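PDB 4ES8: Epf from Streptococcus pyogenes, which acts as a cell-surface adhesin that binds to cells through an N-terminal domain containing a carbohydrate-binding module. Local coordinates for residues T31-F43 / F54-R68. Sequence-based numbering, arbitrary orientation.
Sequences TWEVSADGSSGRF and FHLIPAKDVKKPGWR. With ACT (acetate ion), chain D.
Arg42 lays its guanidinium between Phe54 and Ile57: CZ of Phe54 sits 3.3 Å from Arg42 CZ, over the centre of one face, and Ile57 CD1 covers the opposite face, 3.9 Å from Arg42 CZ. The guanidinium and phenyl planes are inclined by 53°, so the ring meets the cation tilted rather than in a parallel stack. Arg42 CG stands between the backbone N and the carbonyl carbon (chi1 41°), and the chain, extended from there to NE, carries the guanidinium to this slot; its CD lies over the Trp32 indole, toward the rim of one face. Four bonds grip the group near its own plane: NH1 gives to His55 O (2.9 Å) and acetate OXT (2.8 Å, 176°), NH2 to Trp32 O and acetate O. Ile57 N also donates to OXT. At the base, His55 N bonds Arg42 O beside the antiparallel, non-hydrogen-bonded Phe43–Phe54 pair. Val62 CG1 packs 3.6 Å from Trp32 O, and water links Glu33 OE2 to Lys63 NZ. The acetate, probably from the crystallisation liquor, may offset the arginine's charge; without it, the bonds to His55 O and Trp32 O and both covered faces should still fix the guanidinium's rotation, tying strand 41-46 to the preceding loop and the chain leaving strand 51-54.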
loop_
_atom_site.group_PDB
_atom_site.type_symbol
_atom_site.label_atom_id
_atom_site.label_comp_id
_atom_site.label_asym_id
_atom_site.label_seq_id
_atom_site.Cartn_x
_atom_site.Cartn_y
_atom_site.Cartn_z
ATOM N N THR A 31 -1.455 -7.140 18.786
ATOM C CA THR A 31 -2.338 -8.061 19.491
ATOM C C THR A 31 -2.805 -9.202 18.598
ATOM O O THR A 31 -3.041 -9.018 17.378
ATOM C CB THR A 31 -3.583 -7.294 20.089
ATOM O OG1 THR A 31 -4.396 -8.227 20.810
ATOM C CG2 THR A 31 -4.442 -6.590 19.019
ATOM N N TRP A 32 -3.026 -10.361 19.250
ATOM C CA TRP A 32 -3.624 -11.540 18.621
ATOM C C TRP A 32 -5.173 -11.560 18.745
ATOM O O TRP A 32 -5.811 -12.390 18.094
ATOM C CB TRP A 32 -3.084 -12.852 19.209
ATOM C CG TRP A 32 -1.604 -13.014 19.142
ATOM C CD1 TRP A 32 -0.777 -13.325 20.183
ATOM C CD2 TRP A 32 -0.788 -13.023 17.959
ATOM N NE1 TRP A 32 0.512 -13.500 19.732
ATOM C CE2 TRP A 32 0.540 -13.303 18.370
ATOM C CE3 TRP A 32 -1.042 -12.794 16.585
ATOM C CZ2 TRP A 32 1.606 -13.390 17.460
ATOM C CZ3 TRP A 32 0.030 -12.827 15.694
ATOM C CH2 TRP A 32 1.337 -13.107 16.134
ATOM N N GLU A 33 -5.743 -10.718 19.632
ATOM C CA GLU A 33 -7.195 -10.668 19.859
ATOM C C GLU A 33 -7.873 -10.440 18.508
ATOM O O GLU A 33 -7.734 -9.382 17.906
ATOM C CB GLU A 33 -7.531 -9.580 20.886
ATOM C CG GLU A 33 -8.989 -9.697 21.315
ATOM C CD GLU A 33 -9.447 -8.642 22.298
ATOM O OE1 GLU A 33 -8.719 -7.647 22.514
ATOM O OE2 GLU A 33 -10.533 -8.839 22.886
ATOM N N VAL A 34 -8.538 -11.470 18.013
ATOM C CA VAL A 34 -9.026 -11.531 16.637
ATOM C C VAL A 34 -9.899 -10.313 16.262
ATOM O O VAL A 34 -9.651 -9.714 15.220
ATOM C CB VAL A 34 -9.733 -12.892 16.396
ATOM C CG1 VAL A 34 -10.410 -12.961 15.042
ATOM C CG2 VAL A 34 -8.749 -14.048 16.554
ATOM N N SER A 35 -10.867 -9.935 17.121
ATOM C CA SER A 35 -11.813 -8.830 16.902
ATOM C C SER A 35 -11.208 -7.454 17.136
ATOM O O SER A 35 -11.817 -6.439 16.765
ATOM C CB SER A 35 -13.015 -8.984 17.836
ATOM O OG SER A 35 -12.673 -8.693 19.185
ATOM N N ALA A 36 -10.049 -7.396 17.799
ATOM C CA ALA A 36 -9.451 -6.115 18.148
ATOM C C ALA A 36 -8.966 -5.354 16.926
ATOM O O ALA A 36 -8.401 -5.942 15.990
ATOM C CB ALA A 36 -8.291 -6.321 19.112
ATOM N N ASP A 37 -9.175 -4.031 16.942
ATOM C CA ASP A 37 -8.708 -3.222 15.827
ATOM C C ASP A 37 -7.176 -3.307 15.801
ATOM O O ASP A 37 -6.512 -3.338 16.844
ATOM C CB ASP A 37 -9.228 -1.775 15.929
ATOM C CG ASP A 37 -8.654 -0.796 14.922
ATOM O OD1 ASP A 37 -8.753 -1.067 13.684
ATOM O OD2 ASP A 37 -8.109 0.236 15.356
ATOM N N GLY A 38 -6.651 -3.464 14.601
ATOM C CA GLY A 38 -5.206 -3.580 14.437
ATOM C C GLY A 38 -4.627 -4.922 14.846
ATOM O O GLY A 38 -3.402 -5.026 14.991
ATOM N N SER A 39 -5.473 -5.959 15.045
ATOM C CA SER A 39 -4.910 -7.288 15.336
ATOM C C SER A 39 -4.186 -7.834 14.091
ATOM O O SER A 39 -4.444 -7.369 12.972
ATOM C CB SER A 39 -5.995 -8.279 15.767
ATOM O OG SER A 39 -6.954 -8.414 14.725
ATOM N N SER A 40 -3.268 -8.797 14.309
ATOM C CA SER A 40 -2.526 -9.368 13.193
ATOM C C SER A 40 -2.923 -10.819 12.976
ATOM O O SER A 40 -3.300 -11.494 13.936
ATOM C CB SER A 40 -1.021 -9.272 13.444
ATOM O OG SER A 40 -0.622 -7.917 13.550
ATOM N N GLY A 41 -2.842 -11.273 11.719
ATOM C CA GLY A 41 -3.129 -12.658 11.360
ATOM C C GLY A 41 -1.950 -13.559 11.677
ATOM O O GLY A 41 -0.787 -13.123 11.698
ATOM N N ARG A 42 -2.246 -14.835 11.882
ATOM C CA ARG A 42 -1.263 -15.832 12.275
ATOM C C ARG A 42 -1.694 -17.131 11.597
ATOM O O ARG A 42 -2.856 -17.529 11.698
ATOM C CB ARG A 42 -1.210 -15.950 13.818
ATOM C CG ARG A 42 -2.609 -15.907 14.456
ATOM C CD ARG A 42 -2.507 -15.959 15.972
ATOM N NE ARG A 42 -3.707 -15.382 16.572
ATOM C CZ ARG A 42 -4.653 -16.089 17.184
ATOM N NH1 ARG A 42 -4.583 -17.423 17.217
ATOM N NH2 ARG A 42 -5.709 -15.478 17.710
ATOM N N PHE A 43 -0.784 -17.728 10.824
ATOM C CA PHE A 43 -1.143 -18.881 9.991
ATOM C C PHE A 43 -0.034 -19.897 9.946
ATOM O O PHE A 43 1.108 -19.572 10.284
ATOM C CB PHE A 43 -1.358 -18.385 8.542
ATOM C CG PHE A 43 -2.389 -17.293 8.367
ATOM C CD1 PHE A 43 -2.037 -15.950 8.510
ATOM C CD2 PHE A 43 -3.716 -17.606 8.091
ATOM C CE1 PHE A 43 -2.990 -14.933 8.353
ATOM C CE2 PHE A 43 -4.678 -16.588 7.949
ATOM C CZ PHE A 43 -4.310 -15.258 8.081
ATOM N N PHE A 54 -5.366 -20.778 9.605
ATOM C CA PHE A 54 -5.193 -19.988 10.816
ATOM C C PHE A 54 -4.514 -20.790 11.927
ATOM O O PHE A 54 -4.838 -21.959 12.148
ATOM C CB PHE A 54 -6.554 -19.429 11.260
ATOM C CG PHE A 54 -6.461 -18.382 12.341
ATOM C CD1 PHE A 54 -6.146 -17.069 12.028
ATOM C CD2 PHE A 54 -6.754 -18.698 13.669
ATOM C CE1 PHE A 54 -6.086 -16.088 13.028
ATOM C CE2 PHE A 54 -6.725 -17.716 14.662
ATOM C CZ PHE A 54 -6.386 -16.416 14.338
ATOM N N HIS A 55 -3.547 -20.147 12.619
ATOM C CA HIS A 55 -2.726 -20.740 13.670
ATOM C C HIS A 55 -3.375 -20.486 15.020
ATOM O O HIS A 55 -3.131 -19.466 15.682
ATOM C CB HIS A 55 -1.320 -20.115 13.600
ATOM C CG HIS A 55 -0.290 -20.594 14.588
ATOM N ND1 HIS A 55 -0.405 -20.347 15.959
ATOM C CD2 HIS A 55 0.895 -21.212 14.360
ATOM C CE1 HIS A 55 0.698 -20.847 16.508
ATOM N NE2 HIS A 55 1.516 -21.366 15.594
ATOM N N LEU A 56 -4.224 -21.436 15.442
ATOM C CA LEU A 56 -4.932 -21.292 16.715
ATOM C C LEU A 56 -3.987 -21.325 17.907
ATOM O O LEU A 56 -2.937 -21.971 17.856
ATOM C CB LEU A 56 -5.994 -22.382 16.879
ATOM C CG LEU A 56 -7.024 -22.488 15.768
ATOM C CD1 LEU A 56 -7.694 -23.848 15.795
ATOM C CD2 LEU A 56 -8.059 -21.361 15.843
ATOM N N ILE A 57 -4.342 -20.584 18.959
ATOM C CA ILE A 57 -3.591 -20.572 20.208
ATOM C C ILE A 57 -4.652 -20.824 21.308
ATOM O O ILE A 57 -5.850 -20.714 21.000
ATOM C CB ILE A 57 -2.745 -19.302 20.419
ATOM C CG1 ILE A 57 -3.653 -18.056 20.538
ATOM C CG2 ILE A 57 -1.706 -19.176 19.269
ATOM C CD1 ILE A 57 -2.945 -16.703 20.692
ATOM N N PRO A 58 -4.265 -21.160 22.555
ATOM C CA PRO A 58 -5.296 -21.453 23.574
ATOM C C PRO A 58 -6.210 -20.249 23.767
ATOM O O PRO A 58 -5.741 -19.125 23.938
ATOM C CB PRO A 58 -4.463 -21.792 24.820
ATOM C CG PRO A 58 -3.176 -22.332 24.258
ATOM C CD PRO A 58 -2.910 -21.390 23.101
ATOM N N ALA A 59 -7.545 -20.472 23.668
ATOM C CA ALA A 59 -8.491 -19.358 23.704
ATOM C C ALA A 59 -8.349 -18.471 24.941
ATOM O O ALA A 59 -8.498 -17.262 24.812
ATOM C CB ALA A 59 -9.921 -19.872 23.579
ATOM N N LYS A 60 -8.027 -19.054 26.112
ATOM C CA LYS A 60 -7.901 -18.273 27.353
ATOM C C LYS A 60 -6.666 -17.361 27.383
ATOM O O LYS A 60 -6.600 -16.442 28.212
ATOM C CB LYS A 60 -7.836 -19.219 28.545
ATOM C CG LYS A 60 -9.195 -19.819 28.892
ATOM C CD LYS A 60 -9.097 -20.847 30.010
ATOM C CE LYS A 60 -10.428 -21.527 30.265
ATOM N NZ LYS A 60 -11.452 -20.569 30.766
ATOM N N ASP A 61 -5.704 -17.610 26.473
ATOM C CA ASP A 61 -4.426 -16.905 26.491
ATOM C C ASP A 61 -4.215 -15.902 25.359
ATOM O O ASP A 61 -3.138 -15.291 25.300
ATOM C CB ASP A 61 -3.313 -17.961 26.396
ATOM C CG ASP A 61 -3.255 -18.964 27.552
ATOM O OD1 ASP A 61 -3.837 -18.674 28.626
ATOM O OD2 ASP A 61 -2.587 -20.002 27.399
ATOM N N VAL A 62 -5.221 -15.708 24.490
ATOM C CA VAL A 62 -5.096 -14.858 23.299
ATOM C C VAL A 62 -4.579 -13.415 23.630
ATOM O O VAL A 62 -3.844 -12.853 22.807
ATOM C CB VAL A 62 -6.418 -14.854 22.485
ATOM C CG1 VAL A 62 -6.342 -13.923 21.283
ATOM C CG2 VAL A 62 -6.771 -16.267 22.026
ATOM N N LYS A 63 -4.918 -12.831 24.809
ATOM C CA LYS A 63 -4.460 -11.471 25.131
ATOM C C LYS A 63 -3.180 -11.451 25.994
ATOM O O LYS A 63 -2.680 -10.365 26.320
ATOM C CB LYS A 63 -5.590 -10.682 25.856
ATOM C CG LYS A 63 -6.825 -10.396 24.983
ATOM C CD LYS A 63 -7.966 -9.722 25.777
ATOM C CE LYS A 63 -7.708 -8.251 26.035
ATOM N NZ LYS A 63 -8.806 -7.616 26.815
ATOM N N LYS A 64 -2.641 -12.620 26.350
ATOM C CA LYS A 64 -1.487 -12.689 27.247
ATOM C C LYS A 64 -0.203 -12.373 26.539
ATOM O O LYS A 64 0.065 -12.938 25.476
ATOM C CB LYS A 64 -1.372 -14.036 27.944
ATOM C CG LYS A 64 -2.538 -14.331 28.904
ATOM C CD LYS A 64 -2.378 -15.676 29.597
ATOM C CE LYS A 64 -3.492 -15.878 30.608
ATOM N NZ LYS A 64 -3.698 -17.312 30.920
ATOM N N PRO A 65 0.623 -11.492 27.149
ATOM C CA PRO A 65 1.940 -11.206 26.564
ATOM C C PRO A 65 2.850 -12.425 26.627
ATOM O O PRO A 65 2.702 -13.300 27.495
ATOM C CB PRO A 65 2.502 -10.063 27.435
ATOM C CG PRO A 65 1.425 -9.668 28.357
ATOM C CD PRO A 65 0.438 -10.793 28.440
ATOM N N GLY A 66 3.796 -12.468 25.703
ATOM C CA GLY A 66 4.776 -13.547 25.634
ATOM C C GLY A 66 4.494 -14.592 24.567
ATOM O O GLY A 66 3.588 -14.430 23.745
ATOM N N TRP A 67 5.279 -15.662 24.580
ATOM C CA TRP A 67 5.167 -16.746 23.609
ATOM C C TRP A 67 3.881 -17.536 23.807
ATOM O O TRP A 67 3.600 -17.988 24.920
ATOM C CB TRP A 67 6.349 -17.705 23.701
ATOM C CG TRP A 67 7.641 -17.103 23.253
ATOM C CD1 TRP A 67 8.664 -16.654 24.045
ATOM C CD2 TRP A 67 8.044 -16.870 21.899
ATOM N NE1 TRP A 67 9.696 -16.188 23.258
ATOM C CE2 TRP A 67 9.334 -16.293 21.938
ATOM C CE3 TRP A 67 7.445 -17.115 20.647
ATOM C CZ2 TRP A 67 10.024 -15.924 20.777
ATOM C CZ3 TRP A 67 8.116 -16.724 19.503
ATOM C CH2 TRP A 67 9.403 -16.165 19.569
ATOM N N ARG A 68 3.132 -17.703 22.725
ATOM C CA ARG A 68 1.845 -18.419 22.719
ATOM C C ARG A 68 1.948 -19.694 21.887
ATOM O O ARG A 68 2.291 -19.632 20.694
ATOM C CB ARG A 68 0.719 -17.517 22.146
ATOM C CG ARG A 68 0.560 -16.147 22.822
ATOM C CD ARG A 68 -0.417 -16.144 24.012
ATOM N NE ARG A 68 0.002 -17.037 25.101
ATOM C CZ ARG A 68 0.799 -16.681 26.104
ATOM N NH1 ARG A 68 1.311 -15.456 26.154
ATOM N NH2 ARG A 68 1.095 -17.552 27.063
HETATM C C ACT D . -7.633 -18.335 18.787
HETATM O O ACT D . -7.911 -17.142 18.535
HETATM O OXT ACT D . -6.632 -18.963 18.403
HETATM C CH3 ACT D . -8.566 -19.162 19.688
HETATM O O HOH W 1 -2.958 -8.541 23.787
HETATM O O HOH W 2 2.216 -12.810 22.024
HETATM O O HOH W 3 -2.275 -10.715 22.069
HETATM O O HOH W 4 -10.944 -7.700 25.158
#